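Conserved hypothetical protein VT76 (Thermotoga maritima, PDB 1RCU) is of unknown function but belongs to the SLOG cluster 4 family, has a Rossmann-like fold and probably binds a nucleotide or related ligand. Local coordinates at residues V61-R66 with P96-A101; V27-S32 with F113-N118; D156-V161 with K166-R171; I133-A138 with V145-G150. All coordinates share one frame; numbering follows the deposited sequence.

Contact 1 (V61-R66 with P96-A101); sequences VFNGGR and PYLSVA
Leu-98 reaches across to the chain at Asn-63 and Gly-65 with its two methyl branches, one for each residue. CD2 lies 3.9 Å from Asn-63 OD1, the two side chains crossing at a slant, while CD1 meets Gly-65 at 3.9 Å from its O and 4.1 Å from its CA. These are van der Waals contacts, and the 95 Å² they bury shows how small the interface is. The amide that Leu-98 touches is held through both its polar atoms. Its OD1 accepts the backbone N of Gly-65 at 2.8 Å, with the donor in the carbonyl plane on a lone pair and an N-H...O angle of 145°, which closes an Asx turn. Its ND2 is hydrogen-bonded to Ser-74 OG on helix 68-79. With CG of Asn-63 between the backbone N and the carbonyl carbon (chi1 61°), OD1 is placed to meet Gly-65 N. Gly-65 has a positive phi, 65°, which favours glycine, and a beta carbon there would point at Leu-98, about 3.7 Å from its CD1. A leucine in place of Asn-63 would probably leave both Gly-65 N and Ser-74 OG without this partner and let the turn relax. Further out, Val-61 and Asn-63 pair through their backbones with strand 84-88, which separates strand 60-63 from strand 100-103. Glycine-rich turns follow the C-terminal ends of parallel strands in Rossmann-like folds, and here the turn after strand 60-63 is closed as an Asx turn.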
loop_
_atom_site.group_PDB
_atom_site.type_symbol
_atom_site.label_atom_id
_atom_site.label_comp_id
_atom_site.label_asym_id
_atom_site.label_seq_id
_atom_site.Cartn_x
_atom_site.Cartn_y
_atom_site.Cartn_z
ATOM N N VAL A 61 14.092 0.020 19.115
ATOM C CA VAL A 61 14.527 0.659 17.877
ATOM C C VAL A 61 14.000 0.072 16.563
ATOM O O VAL A 61 13.983 -1.141 16.362
ATOM C CB VAL A 61 16.082 0.736 17.827
ATOM C CG1 VAL A 61 16.541 1.531 16.599
ATOM C CG2 VAL A 61 16.611 1.409 19.107
ATOM N N PHE A 62 13.550 0.961 15.682
ATOM C CA PHE A 62 13.036 0.596 14.354
ATOM C C PHE A 62 13.825 1.331 13.278
ATOM O O PHE A 62 14.204 2.488 13.466
ATOM C CB PHE A 62 11.578 1.028 14.169
ATOM C CG PHE A 62 10.588 0.150 14.837
ATOM C CD1 PHE A 62 10.476 0.144 16.218
ATOM C CD2 PHE A 62 9.763 -0.677 14.084
ATOM C CE1 PHE A 62 9.545 -0.670 16.850
ATOM C CE2 PHE A 62 8.816 -1.508 14.701
ATOM C CZ PHE A 62 8.709 -1.507 16.089
ATOM N N ASN A 63 14.042 0.665 12.148
ATOM C CA ASN A 63 14.731 1.269 11.020
ATOM C C ASN A 63 14.378 0.550 9.719
ATOM O O ASN A 63 13.759 -0.515 9.740
ATOM C CB ASN A 63 16.255 1.276 11.249
ATOM C CG ASN A 63 16.838 -0.109 11.409
ATOM O OD1 ASN A 63 16.650 -0.980 10.563
ATOM N ND2 ASN A 63 17.565 -0.315 12.494
ATOM N N GLY A 64 14.778 1.145 8.597
ATOM C CA GLY A 64 14.505 0.591 7.280
ATOM C C GLY A 64 15.134 -0.753 6.955
ATOM O O GLY A 64 15.033 -1.209 5.819
ATOM N N GLY A 65 15.807 -1.354 7.937
ATOM C CA GLY A 65 16.404 -2.675 7.788
ATOM C C GLY A 65 17.545 -2.978 6.827
ATOM O O GLY A 65 18.080 -4.088 6.867
ATOM N N ARG A 66 17.929 -2.036 5.973
ATOM C CA ARG A 66 19.000 -2.296 5.013
ATOM C C ARG A 66 20.399 -2.134 5.614
ATOM O O ARG A 66 20.627 -2.404 6.791
ATOM C CB ARG A 66 18.863 -1.352 3.816
ATOM C CG ARG A 66 17.465 -1.224 3.244
ATOM C CD ARG A 66 17.182 -2.229 2.124
ATOM N NE ARG A 66 18.229 -2.303 1.092
ATOM C CZ ARG A 66 18.727 -1.273 0.410
ATOM N NH1 ARG A 66 18.294 -0.041 0.631
ATOM N NH2 ARG A 66 19.663 -1.485 -0.508
ATOM N N PRO A 96 22.240 -8.167 9.012
ATOM C CA PRO A 96 22.354 -9.261 9.982
ATOM C C PRO A 96 22.308 -8.947 11.480
ATOM O O PRO A 96 22.710 -9.781 12.296
ATOM C CB PRO A 96 23.665 -9.928 9.583
ATOM C CG PRO A 96 24.493 -8.762 9.175
ATOM C CD PRO A 96 23.520 -7.966 8.311
ATOM N N TYR A 97 21.808 -7.777 11.860
ATOM C CA TYR A 97 21.740 -7.454 13.280
ATOM C C TYR A 97 20.311 -7.248 13.734
ATOM O O TYR A 97 20.070 -6.937 14.894
ATOM C CB TYR A 97 22.540 -6.198 13.572
ATOM C CG TYR A 97 24.000 -6.304 13.217
ATOM C CD1 TYR A 97 24.897 -7.013 14.036
ATOM C CD2 TYR A 97 24.496 -5.694 12.057
ATOM C CE1 TYR A 97 26.241 -7.101 13.705
ATOM C CE2 TYR A 97 25.836 -5.789 11.717
ATOM C CZ TYR A 97 26.701 -6.487 12.542
ATOM O OH TYR A 97 28.022 -6.573 12.188
ATOM N N LEU A 98 19.365 -7.448 12.823
ATOM C CA LEU A 98 17.968 -7.254 13.149
ATOM C C LEU A 98 17.437 -8.307 14.123
ATOM O O LEU A 98 17.622 -9.508 13.920
ATOM C CB LEU A 98 17.132 -7.241 11.865
ATOM C CG LEU A 98 17.392 -6.109 10.873
ATOM C CD1 LEU A 98 16.520 -6.323 9.645
ATOM C CD2 LEU A 98 17.099 -4.763 11.521
ATOM N N SER A 99 16.788 -7.854 15.194
ATOM C CA SER A 99 16.220 -8.777 16.167
ATOM C C SER A 99 15.056 -9.453 15.468
ATOM O O SER A 99 14.828 -10.639 15.633
ATOM C CB SER A 99 15.705 -8.028 17.396
ATOM O OG SER A 99 16.754 -7.348 18.058
ATOM N N VAL A 100 14.326 -8.674 14.686
ATOM C CA VAL A 100 13.184 -9.149 13.926
ATOM C C VAL A 100 13.244 -8.408 12.595
ATOM O O VAL A 100 13.497 -7.208 12.583
ATOM C CB VAL A 100 11.848 -8.762 14.607
ATOM C CG1 VAL A 100 10.665 -9.090 13.697
ATOM C CG2 VAL A 100 11.730 -9.469 15.943
ATOM N N ALA A 101 13.027 -9.122 11.492
ATOM C CA ALA A 101 13.009 -8.534 10.156
ATOM C C ALA A 101 11.567 -8.651 9.651
ATOM O O ALA A 101 11.014 -9.755 9.561
ATOM C CB ALA A 101 13.957 -9.295 9.218
#

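Contact 2 (V27-S32 with F113-N118); sequences VVVGYS and FVLLRN
Val-27 faces helix 108-116 with both methyls; both pack on Leu-115, and CG2 also reaches two backbone oxygens. CG1 is anti to the backbone N (chi1 159°) and meets Leu-115 CD1 at 3.7 Å. CG2, on the other branch, lies 3.8 Å from Leu-115 CD2 and also approaches Leu-115 O at 3.5 Å and Asn-118 O at 3.7 Å. One valine therefore packs on both a leucine side chain and the backbone carbonyls of Leu-115 and Asn-118. Leu-115 extends to the strand with CG trans to its own N (chi1 -170°), bringing its CD1 within reach of both valines, Val-29 CG1 being 4.1 Å away. Both valines meet the leucine at a slant, and Phe-62 of the adjoining strand touches Val-27 and Leu-115 alike. The carbonyl of Leu-115 is not left to apolar neighbours, for Asn-118 N donates to it at 3.1 Å. The side chain of Asn-118 turns away from Val-27; its ND2 makes a weak bond to Val-114 O, and its OD1 takes the backbone N of Lys-103 of the second subunit. Shortening Val-27 to an alanine is likely to open a gap beside both Leu-115 methyls and free that leucine to turn. Alternate residues of a central strand, Val-27 and Val-29, pointing at a covering helix are the usual strand-to-helix packing of a layered alpha/beta sheet, here in a Rossmann-like domain.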
loop_
_atom_site.group_PDB
_atom_site.type_symbol
_atom_site.label_atom_id
_atom_site.label_comp_id
_atom_site.label_asym_id
_atom_site.label_seq_id
_atom_site.Cartn_x
_atom_site.Cartn_y
_atom_site.Cartn_z
ATOM N N VAL A 27 12.483 5.633 15.876
ATOM C CA VAL A 27 12.795 5.237 14.521
ATOM C C VAL A 27 14.037 6.029 14.103
ATOM O O VAL A 27 14.103 7.237 14.333
ATOM C CB VAL A 27 11.592 5.574 13.584
ATOM C CG1 VAL A 27 12.046 5.659 12.142
ATOM C CG2 VAL A 27 10.485 4.519 13.737
ATOM N N VAL A 28 15.037 5.348 13.544
ATOM C CA VAL A 28 16.233 6.040 13.084
ATOM C C VAL A 28 16.351 5.814 11.585
ATOM O O VAL A 28 16.182 4.695 11.093
ATOM C CB VAL A 28 17.548 5.570 13.818
ATOM C CG1 VAL A 28 17.341 5.582 15.332
ATOM C CG2 VAL A 28 17.964 4.199 13.347
ATOM N N VAL A 29 16.610 6.899 10.862
ATOM C CA VAL A 29 16.749 6.860 9.414
ATOM C C VAL A 29 18.087 7.486 9.006
ATOM O O VAL A 29 18.650 8.297 9.736
ATOM C CB VAL A 29 15.578 7.627 8.729
ATOM C CG1 VAL A 29 14.248 7.020 9.141
ATOM C CG2 VAL A 29 15.620 9.082 9.104
ATOM N N GLY A 30 18.585 7.108 7.837
ATOM C CA GLY A 30 19.849 7.644 7.359
ATOM C C GLY A 30 20.339 6.983 6.087
ATOM O O GLY A 30 19.631 6.183 5.495
ATOM N N TYR A 31 21.558 7.315 5.669
ATOM C CA TYR A 31 22.150 6.761 4.446
ATOM C C TYR A 31 22.041 5.259 4.357
ATOM O O TYR A 31 22.059 4.569 5.376
ATOM C CB TYR A 31 23.643 7.061 4.367
ATOM C CG TYR A 31 24.070 8.493 4.206
ATOM C CD1 TYR A 31 23.818 9.211 3.024
ATOM C CD2 TYR A 31 24.853 9.089 5.187
ATOM C CE1 TYR A 31 24.359 10.495 2.836
ATOM C CE2 TYR A 31 25.399 10.353 5.010
ATOM C CZ TYR A 31 25.153 11.050 3.847
ATOM O OH TYR A 31 25.708 12.303 3.733
ATOM N N SER A 32 21.935 4.755 3.134
ATOM C CA SER A 32 21.943 3.316 2.917
ATOM C C SER A 32 23.261 3.136 2.166
ATOM O O SER A 32 24.027 4.084 2.051
ATOM C CB SER A 32 20.752 2.848 2.071
ATOM O OG SER A 32 20.719 3.482 0.796
ATOM N N PHE A 113 6.684 4.858 5.038
ATOM C CA PHE A 113 5.524 5.353 5.743
ATOM C C PHE A 113 4.970 4.380 6.756
ATOM O O PHE A 113 4.382 4.806 7.739
ATOM C CB PHE A 113 4.479 5.854 4.747
ATOM C CG PHE A 113 4.825 7.200 4.204
ATOM C CD1 PHE A 113 4.699 8.334 5.008
ATOM C CD2 PHE A 113 5.417 7.320 2.958
ATOM C CE1 PHE A 113 5.173 9.565 4.578
ATOM C CE2 PHE A 113 5.895 8.541 2.516
ATOM C CZ PHE A 113 5.776 9.671 3.329
ATOM N N VAL A 114 5.165 3.079 6.555
ATOM C CA VAL A 114 4.681 2.166 7.578
ATOM C C VAL A 114 5.742 2.138 8.678
ATOM O O VAL A 114 5.449 1.819 9.829
ATOM C CB VAL A 114 4.393 0.723 7.052
ATOM C CG1 VAL A 114 4.621 0.643 5.575
ATOM C CG2 VAL A 114 5.221 -0.279 7.809
ATOM N N LEU A 115 6.965 2.512 8.320
ATOM C CA LEU A 115 8.071 2.555 9.273
ATOM C C LEU A 115 7.818 3.724 10.228
ATOM O O LEU A 115 8.005 3.599 11.439
ATOM C CB LEU A 115 9.378 2.779 8.520
ATOM C CG LEU A 115 10.763 2.654 9.154
ATOM C CD1 LEU A 115 11.512 3.914 8.889
ATOM C CD2 LEU A 115 10.672 2.363 10.636
ATOM N N LEU A 116 7.378 4.850 9.666
ATOM C CA LEU A 116 7.099 6.047 10.450
ATOM C C LEU A 116 5.932 5.889 11.429
ATOM O O LEU A 116 5.880 6.589 12.438
ATOM C CB LEU A 116 6.823 7.231 9.529
ATOM C CG LEU A 116 8.060 7.786 8.828
ATOM C CD1 LEU A 116 7.610 8.768 7.742
ATOM C CD2 LEU A 116 8.998 8.449 9.855
ATOM N N ARG A 117 5.003 4.985 11.128
ATOM C CA ARG A 117 3.857 4.756 11.997
ATOM C C ARG A 117 4.326 4.123 13.288
ATOM O O ARG A 117 3.617 4.127 14.285
ATOM C CB ARG A 117 2.853 3.813 11.327
ATOM C CG ARG A 117 2.282 4.284 9.995
ATOM C CD ARG A 117 1.361 5.472 10.198
ATOM N NE ARG A 117 0.712 5.894 8.965
ATOM C CZ ARG A 117 -0.166 6.896 8.910
ATOM N NH1 ARG A 117 -0.492 7.562 10.017
ATOM N NH2 ARG A 117 -0.708 7.259 7.756
ATOM N N ASN A 118 5.525 3.563 13.264
ATOM C CA ASN A 118 6.052 2.908 14.447
ATOM C C ASN A 118 6.969 3.800 15.260
ATOM O O ASN A 118 7.810 3.311 16.003
ATOM C CB ASN A 118 6.790 1.629 14.057
ATOM C CG ASN A 118 5.850 0.540 13.594
ATOM O OD1 ASN A 118 5.245 -0.167 14.409
ATOM N ND2 ASN A 118 5.702 0.405 12.276
#

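Contact 3 (D156-V161 with K166-R171); sequences DRISQV and KYLDNR
Ile-158 and Leu-168 meet with their side chains crossing at about a right angle. The isoleucine presents the CG1-CD1 arm, and Leu-168 answers with one methyl: CD1 is 3.9 Å from Ile-158 CG1 and 4.1 Å from Ile-158 CD1. The arm extends toward Leu-168 because CG1 stands opposite the backbone N (chi1 -163°). Leu-168, whose CB does not itself aim at Ile-158, gets there through the end of its side chain. Both residues also rest on Leu-136 of helix 129-140, so they fill one apolar patch beside that helix. The chain between them runs through a 3-10 segment at 158-160, and further on Lys-166 and Tyr-167 form a classic beta bulge opposite Ile-163. In the 3-10 part, Asp-156 O receives both Ser-159 N and Ser-159 OG. Past Leu-168, the carboxylate of Asp-169 splits its work. OD2 accepts from Arg-171 N, two residues on, at 2.9 Å, an Asx turn; the donor lies above the carboxylate plane, 62° out of it. OD1 forms a salt bridge to Arg-171 NH1 at 3.1 Å. Tyr-139 OH adds a hydrogen bond to OD2. The loop also meets the third subunit: Leu-168 O and Asp-169 OD1 bond Trp-154 NE1 and Ile-129 N of the third subunit, and Val-161 packs against Val-161 of that same subunit.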
loop_
_atom_site.group_PDB
_atom_site.type_symbol
_atom_site.label_atom_id
_atom_site.label_comp_id
_atom_site.label_asym_id
_atom_site.label_seq_id
_atom_site.Cartn_x
_atom_site.Cartn_y
_atom_site.Cartn_z
ATOM N N ASP A 156 21.527 17.652 7.536
ATOM C CA ASP A 156 22.057 19.001 7.686
ATOM C C ASP A 156 21.408 19.938 6.679
ATOM O O ASP A 156 21.066 21.075 7.001
ATOM C CB ASP A 156 23.582 19.002 7.506
ATOM C CG ASP A 156 24.327 18.540 8.756
ATOM O OD1 ASP A 156 25.458 18.028 8.624
ATOM O OD2 ASP A 156 23.798 18.700 9.882
ATOM N N ARG A 157 21.222 19.453 5.460
ATOM C CA ARG A 157 20.624 20.266 4.409
ATOM C C ARG A 157 19.212 20.783 4.767
ATOM O O ARG A 157 18.893 21.937 4.486
ATOM C CB ARG A 157 20.580 19.463 3.096
ATOM C CG ARG A 157 20.188 20.296 1.882
ATOM C CD ARG A 157 20.232 19.517 0.574
ATOM N NE ARG A 157 21.555 18.972 0.296
ATOM C CZ ARG A 157 21.870 17.687 0.412
ATOM N NH1 ARG A 157 20.955 16.812 0.793
ATOM N NH2 ARG A 157 23.104 17.277 0.163
ATOM N N ILE A 158 18.378 19.931 5.366
ATOM C CA ILE A 158 17.014 20.311 5.718
ATOM C C ILE A 158 16.932 21.397 6.791
ATOM O O ILE A 158 15.890 22.029 6.967
ATOM C CB ILE A 158 16.168 19.068 6.176
ATOM C CG1 ILE A 158 14.676 19.401 6.118
ATOM C CG2 ILE A 158 16.496 18.675 7.605
ATOM C CD1 ILE A 158 14.186 19.667 4.726
ATOM N N SER A 159 18.023 21.629 7.510
ATOM C CA SER A 159 18.020 22.648 8.563
ATOM C C SER A 159 18.117 24.066 7.996
ATOM O O SER A 159 17.876 25.052 8.693
ATOM C CB SER A 159 19.198 22.426 9.523
ATOM O OG SER A 159 20.455 22.642 8.878
ATOM N N GLN A 160 18.452 24.160 6.720
ATOM C CA GLN A 160 18.596 25.454 6.096
ATOM C C GLN A 160 17.276 26.003 5.546
ATOM O O GLN A 160 17.246 27.093 4.984
ATOM C CB GLN A 160 19.665 25.365 5.002
ATOM C CG GLN A 160 21.035 24.883 5.519
ATOM C CD GLN A 160 21.486 25.614 6.795
ATOM O OE1 GLN A 160 21.611 26.841 6.810
ATOM N NE2 GLN A 160 21.725 24.856 7.867
ATOM N N VAL A 161 16.187 25.256 5.726
ATOM C CA VAL A 161 14.873 25.685 5.247
ATOM C C VAL A 161 13.746 25.578 6.278
ATOM O O VAL A 161 12.576 25.432 5.918
ATOM C CB VAL A 161 14.440 24.908 3.967
ATOM C CG1 VAL A 161 15.306 25.330 2.789
ATOM C CG2 VAL A 161 14.534 23.393 4.198
ATOM N N LYS A 166 12.138 25.816 13.336
ATOM C CA LYS A 166 11.592 24.586 13.898
ATOM C C LYS A 166 10.647 23.794 13.006
ATOM O O LYS A 166 10.457 22.598 13.215
ATOM C CB LYS A 166 10.829 24.902 15.199
ATOM C CG LYS A 166 11.638 25.565 16.305
ATOM C CD LYS A 166 10.770 25.913 17.519
ATOM C CE LYS A 166 9.724 26.962 17.193
ATOM N NZ LYS A 166 10.322 28.300 16.846
ATOM N N TYR A 167 10.056 24.449 12.015
ATOM C CA TYR A 167 9.060 23.772 11.190
ATOM C C TYR A 167 9.318 23.540 9.706
ATOM O O TYR A 167 10.108 24.251 9.084
ATOM C CB TYR A 167 7.709 24.480 11.377
ATOM C CG TYR A 167 7.340 24.681 12.829
ATOM C CD1 TYR A 167 6.884 23.622 13.608
ATOM C CD2 TYR A 167 7.502 25.925 13.437
ATOM C CE1 TYR A 167 6.604 23.794 14.969
ATOM C CE2 TYR A 167 7.219 26.115 14.783
ATOM C CZ TYR A 167 6.777 25.054 15.546
ATOM O OH TYR A 167 6.552 25.254 16.893
ATOM N N LEU A 168 8.630 22.529 9.160
ATOM C CA LEU A 168 8.754 22.165 7.755
ATOM C C LEU A 168 7.618 22.620 6.839
ATOM O O LEU A 168 7.659 22.342 5.636
ATOM C CB LEU A 168 8.952 20.656 7.601
ATOM C CG LEU A 168 10.367 20.105 7.335
ATOM C CD1 LEU A 168 11.361 21.228 7.239
ATOM C CD2 LEU A 168 10.767 19.116 8.416
ATOM N N ASP A 169 6.600 23.280 7.403
ATOM C CA ASP A 169 5.472 23.849 6.634
ATOM C C ASP A 169 4.618 24.755 7.523
ATOM O O ASP A 169 4.644 24.637 8.751
ATOM C CB ASP A 169 4.623 22.770 5.925
ATOM C CG ASP A 169 3.453 22.245 6.757
ATOM O OD1 ASP A 169 2.609 21.527 6.170
ATOM O OD2 ASP A 169 3.373 22.503 7.972
ATOM N N ASN A 170 3.863 25.658 6.910
ATOM C CA ASN A 170 3.078 26.625 7.676
ATOM C C ASN A 170 1.946 26.166 8.590
ATOM O O ASN A 170 1.215 26.994 9.125
ATOM C CB ASN A 170 2.576 27.715 6.727
ATOM C CG ASN A 170 3.715 28.496 6.107
ATOM O OD1 ASN A 170 3.775 28.673 4.893
ATOM N ND2 ASN A 170 4.635 28.954 6.939
ATOM N N ARG A 171 1.810 24.864 8.787
ATOM C CA ARG A 171 0.777 24.353 9.667
ATOM C C ARG A 171 1.462 23.986 10.974
ATOM O O ARG A 171 0.818 23.585 11.943
ATOM C CB ARG A 171 0.102 23.129 9.038
ATOM C CG ARG A 171 -0.550 23.411 7.692
ATOM C CD ARG A 171 -1.744 22.494 7.443
ATOM N NE ARG A 171 -2.116 22.433 6.025
ATOM C CZ ARG A 171 -1.427 21.760 5.103
ATOM N NH1 ARG A 171 -0.331 21.084 5.442
ATOM N NH2 ARG A 171 -1.831 21.768 3.840
#

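Contact 4 (I133-A138 with V145-G150); sequences IEILGA and VILLRG
The return half of a beta-alpha-beta crossover is packed here: Ile-135 and Ala-138 of helix 129-140 lie against Val-145 and Leu-147 of the strand that follows. The segment axes approach to 9.7 Å, and their directions differ by 149°, close to the antiparallel course expected of a helix leading back to the next parallel strand. The nearest pair is near the C-terminal end of helix 129-140, where Ala-138 CB meets Val-145 CG2 at 3.5 Å. That methyl also lies 4.1 Å from Ile-135 O, so it covers helix backbone as well as side chain. Val-145 keeps CG1 trans to its backbone N (chi1 175°), which turns this second branch to Ile-135, at 4.4 Å from CG2 of that residue. Two residues along the strand, Leu-147 brings CD2 within 4.3 Å of Ile-135 CD1. Ile-135 thus spans the two strand residues, using CG2 for one and CD1 for the other, while the small Ala-138 lets the helix come close at Val-145. All four residues are buried. Ile-135 and Ala-138 also touch strand 121-125, where the unit begins, through Ser-124 and Val-122. Leu-136 of the helix also packs on Leu-136 of the third subunit. A helix packed across two adjacent parallel strands is the repeating beta-alpha-beta element of Rossmann-like domains such as those of the SLOG families.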
loop_
_atom_site.group_PDB
_atom_site.type_symbol
_atom_site.label_atom_id
_atom_site.label_comp_id
_atom_site.label_asym_id
_atom_site.label_seq_id
_atom_site.Cartn_x
_atom_site.Cartn_y
_atom_site.Cartn_z
ATOM N N ILE A 133 12.587 12.157 2.470
ATOM C CA ILE A 133 11.171 11.844 2.379
ATOM C C ILE A 133 10.662 11.391 3.743
ATOM O O ILE A 133 9.533 11.716 4.135
ATOM C CB ILE A 133 10.921 10.726 1.336
ATOM C CG1 ILE A 133 11.231 11.252 -0.063
ATOM C CG2 ILE A 133 9.480 10.227 1.427
ATOM C CD1 ILE A 133 11.170 10.200 -1.145
ATOM N N GLU A 134 11.497 10.643 4.460
ATOM C CA GLU A 134 11.135 10.166 5.789
ATOM C C GLU A 134 11.060 11.296 6.818
ATOM O O GLU A 134 10.183 11.286 7.676
ATOM C CB GLU A 134 12.121 9.076 6.245
ATOM C CG GLU A 134 12.007 7.848 5.363
ATOM C CD GLU A 134 13.096 6.833 5.586
ATOM O OE1 GLU A 134 14.228 7.226 5.929
ATOM O OE2 GLU A 134 12.820 5.635 5.398
ATOM N N ILE A 135 11.984 12.252 6.730
ATOM C CA ILE A 135 12.016 13.387 7.639
ATOM C C ILE A 135 10.736 14.213 7.410
ATOM O O ILE A 135 10.037 14.570 8.357
ATOM C CB ILE A 135 13.294 14.264 7.396
ATOM C CG1 ILE A 135 14.550 13.510 7.863
ATOM C CG2 ILE A 135 13.164 15.594 8.116
ATOM C CD1 ILE A 135 15.869 14.164 7.416
ATOM N N LEU A 136 10.429 14.501 6.148
ATOM C CA LEU A 136 9.237 15.277 5.805
ATOM C C LEU A 136 7.969 14.508 6.156
ATOM O O LEU A 136 6.987 15.096 6.661
ATOM C CB LEU A 136 9.236 15.644 4.311
ATOM C CG LEU A 136 9.820 17.024 3.931
ATOM C CD1 LEU A 136 11.186 17.235 4.534
ATOM C CD2 LEU A 136 9.885 17.148 2.411
ATOM N N GLY A 137 8.005 13.199 5.903
ATOM C CA GLY A 137 6.876 12.335 6.189
ATOM C C GLY A 137 6.609 12.294 7.677
ATOM O O GLY A 137 5.458 12.393 8.105
ATOM N N ALA A 138 7.676 12.155 8.458
ATOM C CA ALA A 138 7.572 12.116 9.917
ATOM C C ALA A 138 6.810 13.339 10.419
ATOM O O ALA A 138 5.916 13.241 11.272
ATOM C CB ALA A 138 8.977 12.072 10.543
ATOM N N VAL A 145 10.945 14.944 15.231
ATOM C CA VAL A 145 12.166 14.555 14.564
ATOM C C VAL A 145 13.348 15.235 15.248
ATOM O O VAL A 145 13.284 16.418 15.620
ATOM C CB VAL A 145 12.164 15.003 13.057
ATOM C CG1 VAL A 145 13.513 14.680 12.416
ATOM C CG2 VAL A 145 11.024 14.320 12.290
ATOM N N ILE A 146 14.420 14.474 15.425
ATOM C CA ILE A 146 15.634 15.011 15.996
ATOM C C ILE A 146 16.715 14.810 14.943
ATOM O O ILE A 146 17.047 13.679 14.597
ATOM C CB ILE A 146 16.034 14.284 17.284
ATOM C CG1 ILE A 146 14.922 14.452 18.325
ATOM C CG2 ILE A 146 17.387 14.842 17.800
ATOM C CD1 ILE A 146 15.106 13.594 19.558
ATOM N N LEU A 147 17.240 15.910 14.413
ATOM C CA LEU A 147 18.284 15.839 13.395
ATOM C C LEU A 147 19.602 15.770 14.137
ATOM O O LEU A 147 19.856 16.578 15.042
ATOM C CB LEU A 147 18.283 17.100 12.503
ATOM C CG LEU A 147 16.989 17.617 11.847
ATOM C CD1 LEU A 147 17.249 18.930 11.106
ATOM C CD2 LEU A 147 16.434 16.576 10.874
ATOM N N LEU A 148 20.433 14.797 13.788
ATOM C CA LEU A 148 21.733 14.679 14.433
ATOM C C LEU A 148 22.671 15.424 13.485
ATOM O O LEU A 148 23.164 14.866 12.512
ATOM C CB LEU A 148 22.126 13.204 14.570
ATOM C CG LEU A 148 23.258 12.908 15.555
ATOM C CD1 LEU A 148 22.972 13.524 16.937
ATOM C CD2 LEU A 148 23.418 11.412 15.672
ATOM N N ARG A 149 22.869 16.704 13.767
ATOM C CA ARG A 149 23.694 17.583 12.944
ATOM C C ARG A 149 25.159 17.199 12.820
ATOM O O ARG A 149 25.705 16.479 13.651
ATOM C CB ARG A 149 23.579 19.008 13.483
ATOM C CG ARG A 149 22.147 19.394 13.711
ATOM C CD ARG A 149 21.389 19.481 12.413
ATOM N NE ARG A 149 21.311 20.880 12.031
ATOM C CZ ARG A 149 22.251 21.524 11.358
ATOM N NH1 ARG A 149 23.347 20.899 10.963
ATOM N NH2 ARG A 149 22.098 22.807 11.135
ATOM N N GLY A 150 25.789 17.707 11.767
ATOM C CA GLY A 150 27.189 17.422 11.543
ATOM C C GLY A 150 27.372 16.122 10.798
ATOM O O GLY A 150 28.464 15.826 10.336
#

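Contacts 1, 2 and 4 all reach one parallel sheet. Contacts 1 and 2, with centres 11 Å apart, share neighbouring strands: Phe-62 O lies 3.0 Å from Val-28 N, a probable hydrogen bond, and Phe-62 also packs on Val-27 and Asn-118. Contacts 2 and 4, about 10 Å between centres, join through their helices, Leu-116 CD1 lying 3.6 Å from Glu-134 O. Contact 3 borders contact 4 at a similar spacing; Arg-149 pairs with Asp-156, and Ile-158 CG2 sits 3.6 Å from Leu-147 CD1. Contacts 1 and 3 lie on opposite sides of the chain's centre, their nearest atoms about 17 Å apart. Contact 1 touches the second subunit, contacts 3 and 4 the third, and contact 2 both.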